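Local coordinates for protein antisigma-factor antagonist STAS (Rhodobacter sphaeroides, PDB 3LKL) that probably transports sulfate or related anions across the membrane as a SulP-like protein, this chain being its C-terminal, probably regulatory STAS domain, at residues A[30-34]-A[59-64]. Sequence-based numbering, arbitrary orientation.
Sequences VEDFM and SSVQAL
Val30 and Phe33 reach Ala63 through the same first torsion: Val30 CG1 and Phe33 CG both stand anti to their own backbone N (chi1 152° and 165°). This joins helices 30-35 and 58-73 of the STAS fold. Segments 30-34 and 59-64 run nearly parallel, 14° apart, with their axes 10.4 Å from each other at closest. No hydrogen bond links them, and the contact is mainly apolar. Ala63 points its CB toward helix 30-35. Val30 CG1 lies 4.0 Å from Ala63 CB, and the ring atom Phe33 CE2 comes within 4.1 Å of the same methyl. The ring turns its edge to the carbonyl carbon, C, of Ala63. Farther along, Phe33 CZ meets Leu64 CD1 at 3.9 Å. Phe37 packs edge-to-face with Phe33, and Leu25 of strand 24-25 touches both Phe33 and Ser60. With an alanine in place of Phe33, a gap would probably open beside Ala63, and Leu64 CD1 would lose its aromatic neighbour. The selenomethionine Met34 bends at chi2 and chi3, which brings SE to 3.5 Å from Ala63 O. Ser60 OG hydrogen-bonds with Asp57 OD1, while Val30 CG2 packs against that same hydroxyl oxygen at 3.5 Å.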
loop_
_atom_site.group_PDB
_atom_site.type_symbol
_atom_site.label_atom_id
_atom_site.label_comp_id
_atom_site.label_asym_id
_atom_site.label_seq_id
_atom_site.Cartn_x
_atom_site.Cartn_y
_atom_site.Cartn_z
ATOM N N VAL A 30 8.980 6.290 -7.549
ATOM C CA VAL A 30 8.482 6.274 -8.950
ATOM C C VAL A 30 9.555 5.731 -9.944
ATOM O O VAL A 30 9.277 4.984 -10.865
ATOM C CB VAL A 30 8.046 7.693 -9.293
ATOM C CG1 VAL A 30 8.153 8.023 -10.748
ATOM C CG2 VAL A 30 6.695 7.957 -8.790
ATOM N N GLU A 31 10.797 6.052 -9.660
ATOM C CA GLU A 31 11.887 5.677 -10.522
ATOM C C GLU A 31 12.129 4.192 -10.486
ATOM O O GLU A 31 12.192 3.578 -11.518
ATOM C CB GLU A 31 13.085 6.458 -10.034
ATOM C CG GLU A 31 14.140 6.551 -11.018
ATOM C CD GLU A 31 15.399 7.055 -10.355
ATOM O OE1 GLU A 31 16.423 6.339 -10.460
ATOM O OE2 GLU A 31 15.305 8.127 -9.684
ATOM N N ASP A 32 12.140 3.600 -9.287
ATOM C CA ASP A 32 12.225 2.175 -9.171
ATOM C C ASP A 32 10.982 1.567 -9.668
ATOM O O ASP A 32 11.029 0.458 -10.144
ATOM C CB ASP A 32 12.371 1.673 -7.729
ATOM C CG ASP A 32 13.690 2.053 -7.110
ATOM O OD1 ASP A 32 14.693 2.134 -7.867
ATOM O OD2 ASP A 32 13.711 2.304 -5.893
ATOM N N PHE A 33 9.846 2.236 -9.501
ATOM C CA PHE A 33 8.604 1.639 -9.978
ATOM C C PHE A 33 8.693 1.491 -11.484
ATOM O O PHE A 33 8.397 0.404 -12.044
ATOM C CB PHE A 33 7.401 2.490 -9.533
ATOM C CG PHE A 33 6.091 2.212 -10.236
ATOM C CD1 PHE A 33 5.276 1.142 -9.871
ATOM C CD2 PHE A 33 5.576 3.133 -11.127
ATOM C CE1 PHE A 33 4.051 0.951 -10.505
ATOM C CE2 PHE A 33 4.369 2.914 -11.784
ATOM C CZ PHE A 33 3.610 1.841 -11.475
HETATM N N MSE A 34 9.068 2.567 -12.150
HETATM C CA MSE A 34 9.111 2.507 -13.642
HETATM C C MSE A 34 10.181 1.505 -14.132
HETATM O O MSE A 34 9.933 0.737 -15.071
HETATM C CB MSE A 34 9.459 3.884 -14.158
HETATM C CG MSE A 34 8.321 4.905 -13.967
HETATM SE SE MSE A 34 6.602 4.309 -14.664
HETATM C CE MSE A 34 6.692 4.785 -16.489
ATOM N N SER A 59 2.040 12.470 -8.687
ATOM C CA SER A 59 3.204 11.949 -9.400
ATOM C C SER A 59 3.103 10.478 -9.691
ATOM O O SER A 59 3.400 10.051 -10.812
ATOM C CB SER A 59 4.465 12.095 -8.564
ATOM O OG SER A 59 4.930 13.411 -8.609
ATOM N N SER A 60 2.778 9.716 -8.653
ATOM C CA SER A 60 2.692 8.268 -8.760
ATOM C C SER A 60 1.551 7.797 -9.559
ATOM O O SER A 60 1.700 6.799 -10.262
ATOM C CB SER A 60 2.690 7.584 -7.423
ATOM O OG SER A 60 3.817 8.042 -6.724
ATOM N N VAL A 61 0.413 8.475 -9.452
ATOM C CA VAL A 61 -0.701 8.194 -10.337
ATOM C C VAL A 61 -0.339 8.455 -11.766
ATOM O O VAL A 61 -0.644 7.644 -12.638
ATOM C CB VAL A 61 -1.942 9.022 -10.010
ATOM C CG1 VAL A 61 -3.031 8.670 -10.977
ATOM C CG2 VAL A 61 -2.451 8.588 -8.646
ATOM N N GLN A 62 0.320 9.592 -12.008
ATOM C CA GLN A 62 0.743 9.926 -13.324
ATOM C C GLN A 62 1.807 8.918 -13.846
ATOM O O GLN A 62 1.801 8.640 -14.997
ATOM C CB GLN A 62 1.305 11.347 -13.360
ATOM C CG GLN A 62 0.288 12.430 -13.148
ATOM C CD GLN A 62 0.888 13.820 -13.137
ATOM O OE1 GLN A 62 2.049 13.992 -12.798
ATOM N NE2 GLN A 62 0.067 14.840 -13.461
ATOM N N ALA A 63 2.655 8.366 -12.995
ATOM C CA ALA A 63 3.618 7.359 -13.417
ATOM C C ALA A 63 2.908 6.097 -13.841
ATOM O O ALA A 63 3.282 5.486 -14.867
ATOM C CB ALA A 63 4.603 7.013 -12.282
ATOM N N LEU A 64 1.919 5.675 -13.041
ATOM C CA LEU A 64 1.091 4.507 -13.381
ATOM C C LEU A 64 0.406 4.690 -14.719
ATOM O O LEU A 64 0.344 3.795 -15.508
ATOM C CB LEU A 64 0.043 4.255 -12.268
ATOM C CG LEU A 64 -0.905 3.079 -12.456
ATOM C CD1 LEU A 64 -0.136 1.795 -12.583
ATOM C CD2 LEU A 64 -2.026 2.984 -11.305
#